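Local structure of 3-keto-5-aminohexanoate cleavage enzyme (Ralstonia eutropha, 3C6C) at residues 177-183 and 203-207. The protein probably cleaves 3-keto-5-aminohexanoate or a related beta-keto acid at a metal-dependent active site within a TIM barrel. Sequence-based numbering, arbitrary orientation.
Sequences QELGIKP and GLIDG. With EDO (1,2-ethanediol), chain E.
Gln177, in the last turn of helix 166-179, spends both N-H bonds of its amide on the loop 203-207. NE2 gives one to Asp206 OD1 at 2.6 Å; OD1 lies nearly in the amide plane of Gln177, whereas NE2 meets the carboxylate from above its plane. The other goes to Gly203 O at 3.0 Å, with NE2 tilted 30° from that carbonyl plane. This pair of bonds fixes the rotation of the amide, which a chain extended beyond CG (chi2 180°) carries across to the loop. The amide lies against the Leu204 carbonyl in van der Waals contact, CD 3.4 Å from Leu204 O. One water donates to both Gln177 O and Asp206 OD2, a second, indirect link from the carboxylate to Gln177. Deeper, Pro183 CG packs on Ile205 CD1 (3.8 Å). Lys182 curls at chi3 (-73°), putting NZ 3.0 Å from Asp206 O without hydrogen-bond geometry; NZ bonds instead to Val208 O. In the next shell, Leu204 rests on Arg170, Ala173 and Arg174, and Ile205 on Leu199 and Ile200. Gly180 and Gly203, each at positive phi, close their helices in Schellman motifs. Two successive alpha-to-beta turns, leading into parallel neighbours 182-187 and 210-214, are thus joined at the N-terminal end of the barrel strands, the face of a TIM barrel opposite its active site.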
ATOM      1  N   GLN A 177      15.654 -15.336  27.983  1.00 20.50           N
ATOM      2  CA  GLN A 177      17.081 -15.159  27.650  1.00 21.49           C
ATOM      3  C   GLN A 177      17.935 -16.017  28.550  1.00 21.09           C
ATOM      4  O   GLN A 177      18.826 -16.737  28.110  1.00 21.80           O
ATOM      5  CB  GLN A 177      17.547 -13.722  27.833  1.00 24.32           C
ATOM      6  CG  GLN A 177      17.136 -12.805  26.721  1.00 24.94           C
ATOM      7  CD  GLN A 177      17.623 -11.395  26.973  1.00 26.36           C
ATOM      8  OE1 GLN A 177      17.246 -10.769  27.965  1.00 27.12           O
ATOM      9  NE2 GLN A 177      18.466 -10.889  26.081  1.00 20.79           N
ATOM     10  N   GLU A 178      17.610 -15.933  29.828  1.00 22.63           N
ATOM     11  CA  GLU A 178      18.302 -16.700  30.889  1.00 21.20           C
ATOM     12  C   GLU A 178      18.225 -18.212  30.672  1.00 22.31           C
ATOM     13  O   GLU A 178      19.190 -18.941  30.898  1.00 20.25           O
ATOM     14  CB  GLU A 178      17.733 -16.346  32.278  1.00 22.41           C
ATOM     15  CG  GLU A 178      18.146 -14.956  32.730  1.00 21.76           C
ATOM     16  CD  GLU A 178      17.389 -14.415  33.927  1.00 28.89           C
ATOM     17  OE1 GLU A 178      16.396 -15.015  34.364  1.00 25.78           O
ATOM     18  OE2 GLU A 178      17.805 -13.351  34.436  1.00 34.08           O
ATOM     19  N   LEU A 179      17.068 -18.657  30.219  1.00 19.35           N
ATOM     20  CA  LEU A 179      16.770 -20.089  30.019  1.00 21.93           C
ATOM     21  C   LEU A 179      17.255 -20.588  28.663  1.00 20.99           C
ATOM     22  O   LEU A 179      17.249 -21.789  28.377  1.00 21.02           O
ATOM     23  CB  LEU A 179      15.255 -20.358  30.113  1.00 21.01           C
ATOM     24  CG  LEU A 179      14.640 -20.274  31.526  1.00 21.64           C
ATOM     25  CD1 LEU A 179      13.112 -20.265  31.420  1.00 21.42           C
ATOM     26  CD2 LEU A 179      15.155 -21.397  32.448  1.00 19.90           C
ATOM     27  N   GLY A 180      17.628 -19.648  27.814  1.00 22.31           N
ATOM     28  CA  GLY A 180      18.113 -19.972  26.456  1.00 21.03           C
ATOM     29  C   GLY A 180      17.025 -20.339  25.462  1.00 21.45           C
ATOM     30  O   GLY A 180      17.256 -21.043  24.484  1.00 22.94           O
ATOM     31  N   ILE A 181      15.840 -19.820  25.724  1.00 21.21           N
ATOM     32  CA  ILE A 181      14.655 -20.059  24.899  1.00 18.80           C
ATOM     33  C   ILE A 181      14.377 -18.818  24.048  1.00 17.92           C
ATOM     34  O   ILE A 181      14.369 -17.687  24.551  1.00 18.95           O
ATOM     35  CB  ILE A 181      13.422 -20.393  25.793  1.00 18.49           C
ATOM     36  CG1 ILE A 181      13.686 -21.617  26.690  1.00 18.67           C
ATOM     37  CG2 ILE A 181      12.161 -20.557  24.972  1.00 20.43           C
ATOM     38  CD1 ILE A 181      12.610 -21.828  27.764  1.00 18.33           C
ATOM     39  N   LYS A 182      14.125 -19.047  22.760  1.00 19.46           N
ATOM     40  CA  LYS A 182      13.841 -17.946  21.828  1.00 20.03           C
ATOM     41  C   LYS A 182      12.355 -17.619  21.853  1.00 18.84           C
ATOM     42  O   LYS A 182      11.518 -18.512  21.636  1.00 19.05           O
ATOM     43  CB  LYS A 182      14.324 -18.269  20.403  1.00 19.55           C
ATOM     44  CG  LYS A 182      14.176 -17.109  19.435  1.00 25.17           C
ATOM     45  CD  LYS A 182      14.815 -17.385  18.056  1.00 30.02           C
ATOM     46  CE  LYS A 182      16.284 -17.347  18.079  1.00 23.82           C
ATOM     47  NZ  LYS A 182      16.826 -16.023  18.515  1.00 20.64           N
ATOM     48  N   PRO A 183      11.998 -16.356  22.161  1.00 19.93           N
ATOM     49  CA  PRO A 183      10.579 -16.047  22.041  1.00 18.31           C
ATOM     50  C   PRO A 183      10.116 -15.848  20.611  1.00 18.09           C
ATOM     51  O   PRO A 183      10.824 -15.267  19.772  1.00 18.84           O
ATOM     52  CB  PRO A 183      10.446 -14.721  22.799  1.00 20.14           C
ATOM     53  CG  PRO A 183      11.786 -14.038  22.584  1.00 18.96           C
ATOM     54  CD  PRO A 183      12.793 -15.170  22.568  1.00 21.51           C
ATOM     55  N   GLY A 203      17.777  -4.682  24.707  1.00 21.26           N
ATOM     56  CA  GLY A 203      18.666  -5.822  24.885  1.00 21.89           C
ATOM     57  C   GLY A 203      17.989  -7.047  25.457  1.00 21.53           C
ATOM     58  O   GLY A 203      18.620  -7.855  26.108  1.00 22.79           O
ATOM     59  N   LEU A 204      16.699  -7.198  25.185  1.00 21.68           N
ATOM     60  CA  LEU A 204      15.910  -8.267  25.802  1.00 20.19           C
ATOM     61  C   LEU A 204      15.567  -9.388  24.832  1.00 22.07           C
ATOM     62  O   LEU A 204      14.928 -10.367  25.203  1.00 20.06           O
ATOM     63  CB  LEU A 204      14.641  -7.699  26.435  1.00 20.91           C
ATOM     64  CG  LEU A 204      14.807  -6.903  27.727  1.00 21.47           C
ATOM     65  CD1 LEU A 204      13.504  -6.251  28.119  1.00 20.16           C
ATOM     66  CD2 LEU A 204      15.294  -7.818  28.828  1.00 22.86           C
ATOM     67  N   ILE A 205      16.078  -9.249  23.616  1.00 21.56           N
ATOM     68  CA  ILE A 205      15.842 -10.233  22.527  1.00 20.72           C
ATOM     69  C   ILE A 205      17.152 -10.637  21.862  1.00 21.60           C
ATOM     70  O   ILE A 205      17.780  -9.868  21.149  1.00 22.14           O
ATOM     71  CB  ILE A 205      14.866  -9.684  21.437  1.00 18.68           C
ATOM     72  CG1 ILE A 205      13.522  -9.208  22.038  1.00 20.76           C
ATOM     73  CG2 ILE A 205      14.655 -10.711  20.303  1.00 18.88           C
ATOM     74  CD1 ILE A 205      12.558 -10.301  22.508  1.00 17.47           C
ATOM     75  N   ASP A 206      17.545 -11.873  22.116  1.00 20.63           N
ATOM     76  CA  ASP A 206      18.781 -12.439  21.578  1.00 20.08           C
ATOM     77  C   ASP A 206      18.725 -12.894  20.122  1.00 20.89           C
ATOM     78  O   ASP A 206      17.727 -13.400  19.604  1.00 19.74           O
ATOM     79  CB  ASP A 206      19.229 -13.620  22.421  1.00 20.10           C
ATOM     80  CG  ASP A 206      19.675 -13.216  23.835  1.00 24.72           C
ATOM     81  OD1 ASP A 206      19.778 -12.000  24.148  1.00 24.33           O
ATOM     82  OD2 ASP A 206      19.915 -14.148  24.621  1.00 25.17           O
ATOM     83  N   GLY A 207      19.860 -12.728  19.473  1.00 19.97           N
ATOM     84  CA  GLY A 207      20.055 -13.253  18.127  1.00 19.65           C
ATOM     85  C   GLY A 207      19.045 -12.767  17.111  1.00 20.20           C
ATOM     86  O   GLY A 207      18.658 -11.583  17.076  1.00 21.49           O
TER
HETATM   87  C1  EDO E 301      16.716 -24.548  24.327  1.00 37.36           C
HETATM   88  O1  EDO E 301      17.215 -25.886  24.264  1.00 48.79           O
HETATM   89  C2  EDO E 301      16.482 -24.120  25.766  1.00 43.67           C
HETATM   90  O2  EDO E 301      17.708 -24.181  26.501  1.00 44.93           O
HETATM   91  O   HOH W   1      19.137 -16.600  25.363  1.00 32.29           O